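Local coordinates for extracellular solute-binding protein family 1 (Alicyclobacillus acidocaldarius subsp. acidocaldarius, PDB 4OVJ) that probably binds a solute outside the cell and delivers it to a membrane transporter, as bacterial extracellular solute-binding proteins of family 1 do, at residues 174-179 with 253-258; 146-151 with 168-173; 26-31 with 58-63; 30-35 with 67-72; 207-212 with 403-408. One frame throughout, in Å; residues are numbered along the deposited sequence.

Contact 1 of 5, residues 174-179 with 253-258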
# COMPACT_ATOMS: atom_id res chain seq x y z
N THR A 174 22.21 5.73 22.25
CA THR A 174 21.31 4.79 22.91
C THR A 174 21.94 3.44 23.24
O THR A 174 21.49 2.76 24.17
CB THR A 174 20.07 4.48 22.05
OG1 THR A 174 20.48 3.79 20.85
CG2 THR A 174 19.31 5.74 21.70
N GLY A 175 22.93 3.03 22.45
CA GLY A 175 23.45 1.67 22.50
C GLY A 175 22.51 0.60 21.96
O GLY A 175 22.80 -0.60 22.03
N LYS A 176 21.38 1.03 21.39
CA LYS A 176 20.41 0.12 20.82
C LYS A 176 20.49 0.23 19.31
O LYS A 176 21.13 1.13 18.78
CB LYS A 176 19.00 0.48 21.29
CG LYS A 176 18.77 0.27 22.78
CD LYS A 176 17.32 0.49 23.13
CE LYS A 176 17.07 0.40 24.63
NZ LYS A 176 15.72 0.90 25.04
N TRP A 177 19.83 -0.69 18.61
CA TRP A 177 19.74 -0.59 17.15
C TRP A 177 18.88 0.62 16.83
O TRP A 177 17.84 0.81 17.45
CB TRP A 177 19.17 -1.85 16.54
CG TRP A 177 20.03 -3.04 16.80
CD1 TRP A 177 21.37 -3.14 16.56
CD2 TRP A 177 19.63 -4.31 17.34
NE1 TRP A 177 21.83 -4.38 16.92
CE2 TRP A 177 20.78 -5.11 17.42
CE3 TRP A 177 18.41 -4.83 17.77
CZ2 TRP A 177 20.75 -6.42 17.91
CZ3 TRP A 177 18.38 -6.14 18.27
CH2 TRP A 177 19.54 -6.91 18.33
N ALA A 178 19.33 1.44 15.88
CA ALA A 178 18.60 2.65 15.54
C ALA A 178 17.42 2.36 14.62
O ALA A 178 16.43 3.07 14.65
CB ALA A 178 19.53 3.68 14.91
N GLU A 179 17.55 1.32 13.79
CA GLU A 179 16.47 0.86 12.92
C GLU A 179 16.59 -0.63 12.72
O GLU A 179 17.66 -1.19 12.87
CB GLU A 179 16.54 1.57 11.56
CG GLU A 179 15.35 1.30 10.62
CD GLU A 179 15.52 1.90 9.23
OE1 GLU A 179 16.27 2.87 9.10
OE2 GLU A 179 14.88 1.43 8.27
N LYS A 253 14.29 -3.05 21.36
CA LYS A 253 15.69 -3.22 21.02
C LYS A 253 16.09 -2.38 19.81
O LYS A 253 17.27 -2.15 19.58
CB LYS A 253 15.96 -4.71 20.74
CG LYS A 253 15.74 -5.60 21.96
CD LYS A 253 16.11 -7.04 21.68
CE LYS A 253 15.76 -7.94 22.86
NZ LYS A 253 16.44 -7.49 24.10
N SER A 254 15.09 -1.93 19.05
CA SER A 254 15.31 -1.09 17.87
C SER A 254 14.42 0.15 18.01
O SER A 254 13.33 0.07 18.58
CB SER A 254 14.93 -1.83 16.61
OG SER A 254 14.94 -0.95 15.49
N ASP A 255 14.87 1.26 17.45
CA ASP A 255 14.17 2.53 17.60
C ASP A 255 13.44 3.03 16.36
O ASP A 255 12.86 4.11 16.40
CB ASP A 255 15.13 3.59 18.17
CG ASP A 255 15.48 3.31 19.64
OD1 ASP A 255 14.73 2.56 20.30
OD2 ASP A 255 16.49 3.83 20.15
N ALA A 256 13.42 2.24 15.29
CA ALA A 256 12.73 2.65 14.05
C ALA A 256 12.54 1.48 13.12
O ALA A 256 13.27 0.50 13.18
CB ALA A 256 13.50 3.74 13.31
N GLU A 257 11.60 1.65 12.21
CA GLU A 257 11.32 0.66 11.20
C GLU A 257 10.72 1.35 9.97
O GLU A 257 9.85 2.21 10.10
CB GLU A 257 10.33 -0.34 11.81
CG GLU A 257 10.00 -1.52 10.97
CD GLU A 257 9.28 -2.60 11.76
OE1 GLU A 257 8.90 -2.42 12.97
OE2 GLU A 257 9.13 -3.66 11.16
N LEU A 258 11.25 1.00 8.79
CA LEU A 258 10.73 1.43 7.50
C LEU A 258 9.73 0.37 7.09
O LEU A 258 10.11 -0.77 6.81
CB LEU A 258 11.86 1.51 6.47
CG LEU A 258 11.43 1.64 5.01
CD1 LEU A 258 10.69 2.94 4.82
CD2 LEU A 258 12.64 1.55 4.09
O HOH W 1 18.73 3.41 18.98
O HOH W 2 14.36 1.65 22.89
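Trp177 and Lys253 lie side by side and point the same way, with CB of Lys253 3.7 Å from CZ3 of the indole. The lysine suits this edge of the contact because its aliphatic stem can lie along an aromatic ring while the extended chain carries the ammonium away from it. The indole is placed by CG standing opposite the carbonyl carbon, beside the backbone N (chi1 -62°). Backbone bonds fix the pair: Trp177 N donates to Lys253 O at 3.1 Å, and Asp255 N returns a weak bond of 3.0 Å to Trp177 O. The result is a single beta bridge between Trp177 and Ser254, joining the loop after helix 160-174 to the residues that lead into strand 256-260 of the mixed sheet. Pro231 and Pro232 also touch the indole, so an alanine here would probably open a gap between these prolines and the stem of Lys253. Thr174 OG1 accepts from Lys176 N at 3.0 Å, an ST turn, and is also bonded to Val170 O; the methyl CG2 lies 3.7 Å from Asp255 OD2. One water lies 2.6 Å from Thr174 OG1 and also donates to Asp255 OD2; a second links Asp255 OD1 to Lys176 NZ. OD1 has a salt bridge to Arg273 besides. The extended Glu179 side chain brings OE2 to 3.5 Å from Leu258 CB, while its OE1 accepts from Trp163 NE1.

Contact 2 of 5, residues 146-151 with 168-173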
# COMPACT_ATOMS: atom_id res chain seq x y z
N ALA A 146 11.55 10.29 20.95
CA ALA A 146 12.51 10.68 21.96
C ALA A 146 13.91 10.16 21.66
O ALA A 146 14.89 10.88 21.88
CB ALA A 146 12.05 10.24 23.35
N ALA A 147 14.02 8.95 21.12
CA ALA A 147 15.33 8.42 20.77
C ALA A 147 16.00 9.24 19.66
O ALA A 147 17.17 9.57 19.75
CB ALA A 147 15.24 6.97 20.34
N PHE A 148 15.25 9.56 18.62
CA PHE A 148 15.80 10.30 17.49
C PHE A 148 16.08 11.76 17.83
O PHE A 148 16.98 12.36 17.25
CB PHE A 148 14.93 10.12 16.24
CG PHE A 148 15.25 8.85 15.51
CD1 PHE A 148 14.80 7.63 16.01
CD2 PHE A 148 16.09 8.87 14.40
CE1 PHE A 148 15.17 6.43 15.40
CE2 PHE A 148 16.45 7.68 13.77
CZ PHE A 148 15.97 6.46 14.27
N ALA A 149 15.34 12.32 18.78
CA ALA A 149 15.63 13.67 19.26
C ALA A 149 17.03 13.76 19.87
O ALA A 149 17.64 14.83 19.86
CB ALA A 149 14.56 14.14 20.25
N LYS A 150 17.58 12.63 20.35
CA LYS A 150 18.95 12.61 20.87
C LYS A 150 20.00 12.86 19.77
O LYS A 150 21.14 13.24 20.08
CB LYS A 150 19.24 11.29 21.58
CG LYS A 150 18.35 11.04 22.77
CD LYS A 150 18.55 9.67 23.39
CE LYS A 150 17.65 9.51 24.60
NZ LYS A 150 17.85 8.18 25.23
N ALA A 151 19.62 12.65 18.51
CA ALA A 151 20.47 12.96 17.37
C ALA A 151 20.02 14.22 16.65
O ALA A 151 20.52 14.53 15.58
CB ALA A 151 20.48 11.79 16.39
N GLU A 168 23.58 6.29 12.83
CA GLU A 168 24.83 6.13 13.58
C GLU A 168 24.82 6.96 14.86
O GLU A 168 25.23 6.47 15.91
CB GLU A 168 26.04 6.47 12.70
CG GLU A 168 26.30 5.43 11.62
CD GLU A 168 27.40 5.82 10.64
OE1 GLU A 168 28.56 5.97 11.06
OE2 GLU A 168 27.10 5.96 9.44
N LYS A 169 24.33 8.20 14.78
CA LYS A 169 24.27 9.08 15.95
C LYS A 169 23.30 8.58 17.01
O LYS A 169 23.60 8.62 18.20
CB LYS A 169 23.91 10.50 15.52
CG LYS A 169 24.97 11.17 14.65
CD LYS A 169 26.19 11.60 15.44
CE LYS A 169 27.03 12.60 14.66
NZ LYS A 169 28.18 13.12 15.44
N VAL A 170 22.14 8.08 16.58
CA VAL A 170 21.16 7.52 17.51
C VAL A 170 21.75 6.31 18.23
O VAL A 170 21.67 6.20 19.45
CB VAL A 170 19.85 7.16 16.79
CG1 VAL A 170 18.89 6.48 17.75
CG2 VAL A 170 19.20 8.41 16.21
N HIS A 171 22.35 5.40 17.46
CA HIS A 171 22.98 4.20 18.03
C HIS A 171 24.04 4.56 19.06
O HIS A 171 24.12 3.93 20.13
CB HIS A 171 23.60 3.38 16.91
CG HIS A 171 24.41 2.23 17.39
ND1 HIS A 171 23.86 1.19 18.12
CD2 HIS A 171 25.72 1.94 17.25
CE1 HIS A 171 24.80 0.31 18.40
NE2 HIS A 171 25.94 0.74 17.89
N LYS A 172 24.85 5.57 18.75
CA LYS A 172 25.87 6.05 19.69
C LYS A 172 25.25 6.54 20.99
O LYS A 172 25.77 6.26 22.08
CB LYS A 172 26.68 7.18 19.06
CG LYS A 172 27.69 6.73 18.03
CD LYS A 172 28.97 6.23 18.67
CE LYS A 172 30.16 6.47 17.75
NZ LYS A 172 29.79 6.23 16.33
N ALA A 173 24.14 7.26 20.89
CA ALA A 173 23.47 7.82 22.06
C ALA A 173 22.72 6.78 22.89
O ALA A 173 22.60 6.93 24.10
CB ALA A 173 22.51 8.93 21.65
O HOH W 3 20.70 7.75 25.90
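Lys169 meets Ala151 through the base of its side chain, CB to CB at 3.8 Å; beyond CG the chain bends and carries the charged end away, so only its apolar root serves the contact. Val170, next along the helix, does most of the work. Its CG2 stands opposite the carbonyl carbon, beside the backbone N, while CG1 is anti to that N (chi1 175°), and this spreads the two methyls towards different partners. CG2 sits over one face of the Phe148 ring in a CH-pi contact, 3.9 Å from the ring centroid and displaced towards the rim by CD2. The same methyl touches Ala151 CB at 3.6 Å. CG1 faces the helix backbone at Ala147, whose O lies 4.1 Å off. A branched residue suits the place because one side chain fills two directions, and Ala151 is small enough to let the backbones approach. A turn later, Ala173 brings its methyl to 4.0 Å from Lys150 CB, and water 3 spans the outer side, accepting from Lys150 NZ at 3.0 Å and donating to Ala173 O at 2.7 Å. The contact thus packs helix 145-149 and the residues after it on helix 160-174, with Phe148 also meeting Trp163 of the latter nearly parallel and Tyr143 of strand 128-144 edge-to-face, while Ala178 touches Val170 from the loop that follows.

Contact 3 of 5, residues 26-31 with 58-63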
# COMPACT_ATOMS: atom_id res chain seq x y z
N THR A 26 -32.85 -0.19 -7.95
CA THR A 26 -32.00 -1.06 -7.15
C THR A 26 -30.67 -1.31 -7.87
O THR A 26 -30.65 -1.65 -9.06
CB THR A 26 -32.68 -2.40 -6.88
OG1 THR A 26 -33.89 -2.17 -6.16
CG2 THR A 26 -31.77 -3.34 -6.08
N LEU A 27 -29.58 -1.13 -7.12
CA LEU A 27 -28.24 -1.46 -7.58
C LEU A 27 -27.75 -2.69 -6.85
O LEU A 27 -27.90 -2.76 -5.63
CB LEU A 27 -27.25 -0.34 -7.26
CG LEU A 27 -27.55 1.04 -7.84
CD1 LEU A 27 -26.67 2.10 -7.20
CD2 LEU A 27 -27.34 1.02 -9.34
N THR A 28 -27.15 -3.63 -7.57
CA THR A 28 -26.44 -4.75 -6.92
C THR A 28 -24.98 -4.36 -6.69
O THR A 28 -24.40 -3.62 -7.47
CB THR A 28 -26.50 -6.01 -7.78
OG1 THR A 28 -26.15 -5.68 -9.13
CG2 THR A 28 -27.90 -6.61 -7.74
N PHE A 29 -24.40 -4.86 -5.60
CA PHE A 29 -23.08 -4.44 -5.14
C PHE A 29 -22.32 -5.66 -4.66
O PHE A 29 -22.63 -6.21 -3.60
CB PHE A 29 -23.23 -3.43 -4.01
CG PHE A 29 -21.94 -3.03 -3.32
CD1 PHE A 29 -20.73 -2.99 -3.98
CD2 PHE A 29 -21.99 -2.60 -2.00
CE1 PHE A 29 -19.57 -2.57 -3.34
CE2 PHE A 29 -20.84 -2.19 -1.35
CZ PHE A 29 -19.63 -2.17 -2.02
N GLY A 30 -21.34 -6.09 -5.45
CA GLY A 30 -20.49 -7.22 -5.12
C GLY A 30 -19.21 -6.77 -4.44
O GLY A 30 -18.59 -5.80 -4.84
N PHE A 31 -18.81 -7.49 -3.40
CA PHE A 31 -17.54 -7.22 -2.73
C PHE A 31 -17.05 -8.46 -2.01
O PHE A 31 -17.80 -9.40 -1.82
CB PHE A 31 -17.66 -6.00 -1.79
CG PHE A 31 -18.59 -6.21 -0.66
CD1 PHE A 31 -19.96 -6.03 -0.83
CD2 PHE A 31 -18.11 -6.59 0.59
CE1 PHE A 31 -20.84 -6.22 0.23
CE2 PHE A 31 -18.98 -6.78 1.65
CZ PHE A 31 -20.34 -6.60 1.47
N GLN A 58 -28.63 -3.87 -3.18
CA GLN A 58 -28.68 -5.29 -2.95
C GLN A 58 -27.25 -5.80 -2.90
O GLN A 58 -26.59 -5.92 -3.93
CB GLN A 58 -29.47 -5.94 -4.07
CG GLN A 58 -29.60 -7.44 -3.93
CD GLN A 58 -30.42 -8.05 -5.05
OE1 GLN A 58 -31.30 -7.42 -5.62
NE2 GLN A 58 -30.12 -9.30 -5.37
N THR A 59 -26.77 -6.12 -1.70
CA THR A 59 -25.39 -6.59 -1.57
C THR A 59 -25.25 -8.03 -2.04
O THR A 59 -26.17 -8.84 -1.89
CB THR A 59 -24.87 -6.44 -0.14
OG1 THR A 59 -25.69 -7.19 0.77
CG2 THR A 59 -24.86 -4.98 0.25
N GLU A 60 -24.10 -8.32 -2.63
CA GLU A 60 -23.72 -9.64 -3.07
C GLU A 60 -22.31 -9.89 -2.52
O GLU A 60 -21.32 -9.84 -3.23
CB GLU A 60 -23.75 -9.72 -4.60
CG GLU A 60 -25.14 -9.51 -5.21
CD GLU A 60 -25.16 -9.64 -6.73
OE1 GLU A 60 -24.08 -9.73 -7.34
OE2 GLU A 60 -26.27 -9.65 -7.31
N PHE A 61 -22.26 -10.12 -1.21
CA PHE A 61 -21.01 -10.43 -0.54
C PHE A 61 -20.54 -11.79 -1.02
O PHE A 61 -21.28 -12.76 -0.94
CB PHE A 61 -21.23 -10.47 0.96
CG PHE A 61 -20.02 -10.90 1.73
CD1 PHE A 61 -18.84 -10.20 1.62
CD2 PHE A 61 -20.07 -12.02 2.55
CE1 PHE A 61 -17.72 -10.58 2.34
CE2 PHE A 61 -18.95 -12.40 3.28
CZ PHE A 61 -17.78 -11.68 3.17
N GLY A 62 -19.32 -11.83 -1.54
CA GLY A 62 -18.80 -13.03 -2.19
C GLY A 62 -17.86 -13.85 -1.35
O GLY A 62 -17.30 -14.82 -1.85
N GLY A 63 -17.68 -13.47 -0.09
CA GLY A 63 -16.73 -14.17 0.79
C GLY A 63 -15.31 -13.66 0.61
O GLY A 63 -15.10 -12.54 0.17
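A beta-alpha-beta unit, strand 25-31, helix 35-51 and strand 55-61, brings Thr28, Phe29, Gly30 and Phe31 beside Gln58, Thr59, Glu60 and Phe61 as parallel neighbours in the sheet. The short segments run 20° apart. Backbone bonds pass to and fro: Gln58 N to Leu27 O at 2.8 Å, Phe29 N to Gln58 O, Glu60 N to Phe29 O at 2.7 Å, a weak one from Phe31 N to Glu60 O, and Gly62 N to Phe31 O at 2.9 Å. One face carries Thr28, Gln58 and Glu60, polar residues suited to a partly exposed side; there the Thr28 methyl CG2 packs 3.5 Å from Glu60 OE2. The other face, carrying Phe29, Thr59, Phe31 and Phe61, turns its apolar groups to helix 35-51, where Thr41 and Leu42 lie. Phe31 CG sits between its own backbone N and carbonyl carbon (chi1 64°), which folds the ring over Phe29, CD1 3.9 Å above the centre of that ring. Towards Phe61 the rings meet obliquely, planes 43° apart, with Phe31 CE2 3.4 Å from Phe61 CD1.

Contact 4 of 5, residues 30-35 with 67-72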
# COMPACT_ATOMS: atom_id res chain seq x y z
N GLY A 30 -21.34 -6.09 -5.45
CA GLY A 30 -20.49 -7.22 -5.12
C GLY A 30 -19.21 -6.77 -4.44
O GLY A 30 -18.59 -5.80 -4.84
N PHE A 31 -18.81 -7.49 -3.40
CA PHE A 31 -17.54 -7.22 -2.73
C PHE A 31 -17.05 -8.46 -2.01
O PHE A 31 -17.80 -9.40 -1.82
CB PHE A 31 -17.66 -6.00 -1.79
CG PHE A 31 -18.59 -6.21 -0.66
CD1 PHE A 31 -19.96 -6.03 -0.83
CD2 PHE A 31 -18.11 -6.59 0.59
CE1 PHE A 31 -20.84 -6.22 0.23
CE2 PHE A 31 -18.98 -6.78 1.65
CZ PHE A 31 -20.34 -6.60 1.47
N TRP A 32 -15.76 -8.46 -1.68
CA TRP A 32 -15.14 -9.54 -0.93
C TRP A 32 -14.65 -9.00 0.40
O TRP A 32 -14.56 -7.79 0.60
CB TRP A 32 -13.95 -10.16 -1.68
CG TRP A 32 -12.65 -9.36 -1.61
CD1 TRP A 32 -11.71 -9.42 -0.63
CD2 TRP A 32 -12.17 -8.41 -2.56
NE1 TRP A 32 -10.68 -8.56 -0.89
CE2 TRP A 32 -10.93 -7.93 -2.08
CE3 TRP A 32 -12.65 -7.92 -3.78
CZ2 TRP A 32 -10.16 -6.97 -2.77
CZ3 TRP A 32 -11.90 -6.96 -4.47
CH2 TRP A 32 -10.67 -6.49 -3.95
N GLY A 33 -14.33 -9.91 1.29
CA GLY A 33 -13.69 -9.54 2.53
C GLY A 33 -13.78 -10.61 3.59
O GLY A 33 -14.40 -11.65 3.39
N ASP A 34 -13.13 -10.34 4.71
CA ASP A 34 -13.33 -11.13 5.92
C ASP A 34 -14.58 -10.61 6.66
O ASP A 34 -15.31 -9.75 6.17
CB ASP A 34 -12.07 -11.11 6.80
CG ASP A 34 -11.68 -9.71 7.27
OD1 ASP A 34 -12.49 -8.76 7.17
OD2 ASP A 34 -10.54 -9.56 7.75
N ALA A 35 -14.84 -11.15 7.85
CA ALA A 35 -16.04 -10.79 8.57
C ALA A 35 -16.08 -9.29 8.95
O ALA A 35 -17.13 -8.65 8.86
CB ALA A 35 -16.18 -11.66 9.80
N GLN A 67 -12.58 -16.66 -3.47
CA GLN A 67 -13.95 -17.13 -3.69
C GLN A 67 -14.73 -16.11 -4.49
O GLN A 67 -15.42 -16.45 -5.46
CB GLN A 67 -14.65 -17.38 -2.36
CG GLN A 67 -16.04 -17.98 -2.52
CD GLN A 67 -16.73 -18.19 -1.19
OE1 GLN A 67 -17.92 -17.93 -1.05
NE2 GLN A 67 -15.99 -18.67 -0.21
N TYR A 68 -14.60 -14.85 -4.10
CA TYR A 68 -15.27 -13.74 -4.78
C TYR A 68 -14.89 -13.67 -6.25
O TYR A 68 -15.76 -13.66 -7.12
CB TYR A 68 -14.94 -12.43 -4.11
CG TYR A 68 -15.38 -11.19 -4.85
CD1 TYR A 68 -16.69 -10.76 -4.82
CD2 TYR A 68 -14.45 -10.42 -5.55
CE1 TYR A 68 -17.09 -9.61 -5.49
CE2 TYR A 68 -14.83 -9.26 -6.19
CZ TYR A 68 -16.16 -8.87 -6.16
OH TYR A 68 -16.53 -7.71 -6.77
N PHE A 69 -13.59 -13.67 -6.54
CA PHE A 69 -13.16 -13.53 -7.93
C PHE A 69 -13.46 -14.74 -8.79
O PHE A 69 -13.77 -14.61 -9.97
CB PHE A 69 -11.71 -13.08 -8.03
CG PHE A 69 -11.55 -11.61 -7.83
CD1 PHE A 69 -12.00 -10.72 -8.81
CD2 PHE A 69 -11.02 -11.10 -6.66
CE1 PHE A 69 -11.88 -9.35 -8.63
CE2 PHE A 69 -10.91 -9.73 -6.49
CZ PHE A 69 -11.35 -8.86 -7.48
N THR A 70 -13.40 -15.92 -8.18
CA THR A 70 -13.75 -17.13 -8.90
C THR A 70 -15.22 -17.08 -9.36
O THR A 70 -15.53 -17.34 -10.53
CB THR A 70 -13.44 -18.36 -8.04
OG1 THR A 70 -12.04 -18.38 -7.76
CG2 THR A 70 -13.84 -19.64 -8.76
N LYS A 71 -16.11 -16.73 -8.44
CA LYS A 71 -17.53 -16.62 -8.78
C LYS A 71 -17.79 -15.45 -9.71
O LYS A 71 -18.56 -15.58 -10.65
CB LYS A 71 -18.38 -16.47 -7.52
CG LYS A 71 -18.39 -17.70 -6.63
CD LYS A 71 -19.62 -17.80 -5.76
CE LYS A 71 -19.47 -18.87 -4.69
NZ LYS A 71 -18.33 -18.65 -3.76
N LEU A 72 -17.15 -14.31 -9.46
CA LEU A 72 -17.39 -13.11 -10.26
C LEU A 72 -17.07 -13.36 -11.73
O LEU A 72 -17.82 -12.95 -12.61
CB LEU A 72 -16.58 -11.93 -9.77
CG LEU A 72 -16.86 -10.56 -10.42
CD1 LEU A 72 -18.25 -10.08 -10.04
CD2 LEU A 72 -15.79 -9.58 -9.96
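The side chains of Trp32 and Tyr68 run at about a right angle to each other, their bases closest: CB of the tryptophan is 3.5 Å from CB of the tyrosine. Further out, Tyr68 CE2 comes to the edge of the indole, near its plane, 3.5 Å from Trp32 CE3, and the six-membered ring and the phenol ring stand obliquely, planes 45° apart. Phe69 approaches the same indole otherwise. Its CE2 lies over one face, 3.6 Å from Trp32 CZ3, the planes inclined by 50°. Between the two helix residues, Tyr68 CD2 rests over the centre of the Phe69 ring, 3.6 Å above its plane. The three rings form an aromatic cluster that joins helix 65-77 to the chain running from strand 25-31 to helix 35-51. Tyr68 reaches the strand because CG is anti to the backbone N (chi1 170°), which lays the ring along the backbone of Gly30 and Phe31, CE1 being 3.4 Å from Phe31 N. Glycine fits at Gly30, since a CB there would come 3.6 Å from Tyr68 CE1. The hydroxyl of Tyr68 is hydrogen-bonded to Gln86 O in strand 84-87, so that one buried side chain combines a flat apolar surface with a polar tip matched to a carbonyl. A leucine in its place is likely to leave that carbonyl without its mate and the edge of Trp32 less firmly packed. Phe65 meets the indole edge-to-face, and Tyr91 extends the aromatic neighbourhood beyond Phe69.

Contact 5 of 5, residues 207-212 with 403-408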
# COMPACT_ATOMS: atom_id res chain seq x y z
N LEU A 207 13.27 -8.95 -15.01
CA LEU A 207 13.50 -7.99 -13.95
C LEU A 207 13.75 -6.63 -14.59
O LEU A 207 14.29 -6.55 -15.69
CB LEU A 207 14.68 -8.40 -13.09
CG LEU A 207 14.51 -9.72 -12.33
CD1 LEU A 207 15.77 -10.04 -11.57
CD2 LEU A 207 13.32 -9.66 -11.38
N GLY A 208 13.34 -5.58 -13.89
CA GLY A 208 13.42 -4.23 -14.42
C GLY A 208 14.54 -3.39 -13.84
O GLY A 208 14.51 -2.17 -13.96
N PHE A 209 15.52 -4.03 -13.21
CA PHE A 209 16.64 -3.32 -12.60
C PHE A 209 17.94 -4.03 -12.92
O PHE A 209 17.95 -5.18 -13.36
CB PHE A 209 16.46 -3.23 -11.09
CG PHE A 209 16.39 -4.58 -10.43
CD1 PHE A 209 17.54 -5.22 -10.00
CD2 PHE A 209 15.16 -5.22 -10.29
CE1 PHE A 209 17.47 -6.47 -9.41
CE2 PHE A 209 15.09 -6.47 -9.69
CZ PHE A 209 16.25 -7.09 -9.26
N THR A 210 19.05 -3.33 -12.67
CA THR A 210 20.38 -3.86 -12.95
C THR A 210 21.04 -4.39 -11.68
O THR A 210 20.65 -4.06 -10.56
CB THR A 210 21.29 -2.76 -13.50
OG1 THR A 210 21.43 -1.73 -12.52
CG2 THR A 210 20.72 -2.18 -14.79
N GLU A 211 22.09 -5.18 -11.87
CA GLU A 211 22.84 -5.71 -10.74
C GLU A 211 23.39 -4.60 -9.84
O GLU A 211 23.33 -4.72 -8.62
CB GLU A 211 23.97 -6.60 -11.24
CG GLU A 211 24.67 -7.38 -10.15
CD GLU A 211 25.73 -8.28 -10.72
OE1 GLU A 211 25.37 -9.16 -11.54
OE2 GLU A 211 26.90 -8.11 -10.36
N SER A 212 23.90 -3.55 -10.46
CA SER A 212 24.46 -2.42 -9.75
C SER A 212 23.47 -1.82 -8.75
O SER A 212 23.82 -1.51 -7.61
CB SER A 212 24.85 -1.35 -10.77
OG SER A 212 25.63 -0.37 -10.15
N GLU A 403 23.79 -11.47 -8.17
CA GLU A 403 23.93 -12.24 -9.41
C GLU A 403 23.11 -13.51 -9.42
O GLU A 403 22.42 -13.81 -10.39
CB GLU A 403 25.39 -12.59 -9.68
CG GLU A 403 26.07 -11.51 -10.49
CD GLU A 403 27.16 -12.01 -11.41
OE1 GLU A 403 27.80 -13.04 -11.09
OE2 GLU A 403 27.39 -11.35 -12.45
N GLN A 404 23.19 -14.25 -8.32
CA GLN A 404 22.49 -15.51 -8.17
C GLN A 404 20.98 -15.31 -8.19
O GLN A 404 20.27 -15.99 -8.93
CB GLN A 404 22.93 -16.19 -6.86
CG GLN A 404 22.40 -17.59 -6.65
CD GLN A 404 23.15 -18.35 -5.57
OE1 GLN A 404 22.83 -18.26 -4.39
NE2 GLN A 404 24.16 -19.13 -5.98
N PHE A 405 20.50 -14.36 -7.40
CA PHE A 405 19.07 -14.07 -7.33
C PHE A 405 18.50 -13.66 -8.69
O PHE A 405 17.43 -14.11 -9.07
CB PHE A 405 18.74 -12.99 -6.30
CG PHE A 405 17.36 -12.42 -6.48
CD1 PHE A 405 16.25 -13.12 -6.05
CD2 PHE A 405 17.17 -11.21 -7.15
CE1 PHE A 405 14.97 -12.63 -6.25
CE2 PHE A 405 15.89 -10.72 -7.35
CZ PHE A 405 14.79 -11.43 -6.90
N MSE A 406 19.23 -12.80 -9.40
CA MSE A 406 18.75 -12.23 -10.67
C MSE A 406 18.71 -13.27 -11.75
O MSE A 406 17.76 -13.31 -12.53
CB MSE A 406 19.64 -11.08 -11.10
CG MSE A 406 19.35 -9.87 -10.23
SE MSE A 406 20.51 -8.38 -10.73
CE MSE A 406 19.57 -7.95 -12.41
N GLN A 407 19.73 -14.13 -11.81
CA GLN A 407 19.76 -15.21 -12.80
C GLN A 407 18.56 -16.13 -12.57
O GLN A 407 17.84 -16.48 -13.51
CB GLN A 407 21.06 -16.00 -12.70
CG GLN A 407 21.23 -17.06 -13.77
CD GLN A 407 22.38 -18.02 -13.48
OE1 GLN A 407 22.82 -18.16 -12.33
NE2 GLN A 407 22.85 -18.70 -14.51
N GLU A 408 18.34 -16.49 -11.31
CA GLU A 408 17.23 -17.36 -10.93
C GLU A 408 15.87 -16.78 -11.30
O GLU A 408 15.05 -17.45 -11.93
CB GLU A 408 17.30 -17.64 -9.42
CG GLU A 408 16.11 -18.40 -8.85
CD GLU A 408 16.37 -18.98 -7.46
OE1 GLU A 408 15.47 -19.66 -6.93
OE2 GLU A 408 17.47 -18.76 -6.90
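Apolar packing carries most of the contact between Leu207, Phe209 and the helix residues Phe405 and Met406, the latter built as selenomethionine. Leu207 CD1 touches CG of Met406 at 3.8 Å and Phe405 CE2 at 4.3 Å, one methyl reaching both neighbours. Phe209 and Phe405 cross at about a right angle and meet edge to edge, Phe209 CZ 4.1 Å from Phe405 CE2. Met406 adds a Met-aromatic contact: its selenium, SE, lies obliquely to the Phe209 ring, 3.8 Å from CE1. The long flexible chain suits this task; extended to SE and then bent (chi3 74°), it runs beside the Phe209 ring to the backbone of residues 209-211, putting CE 3.3 Å from Phe209 O and SE 3.5 Å from Glu211 CA. Two carboxylates, of Glu211 and Glu403, stand close at the exposed side, their planes nearly perpendicular. Glu403 is modelled in two conformers, so the short approach between these two like-charged groups is doubtful. Thr210 occupies the N-cap position of helix 211-226, with its hydroxyl bonded to that of Thr213. In the fold, the short, weakly bonded strand 207-208 and the start of helix 211-226 thus pack on helix 398-414, near the chain's end, with Trp185 of helix 185-194 touching both Leu207 and Phe209, and Phe384 of helix 377-392 meeting Phe405 edge-to-face.

Overall arrangement
From the N terminus, contact 3 closes the first loop by pairing strand 25-31 with strand 55-61. Contact 4 starts from the same strand, sharing Gly30 and Phe31, and reaches one element further to helix 65-77. The remaining contacts lie later: contact 2 closes a short loop between helices 145-149 and 160-174 before contact 1 opens at the end of the latter helix and reaches strand 256-260. Contacts 1 and 2 touch, Asp255 and Ala178 packing against Ala147 and Phe148. Contact 5 opens within the loop closed by contact 1 and crosses it, ending at helix 398-414. Contacts 1 and 3, about 46 Å apart between centres, lie across the chain's centre yet reach one sheet.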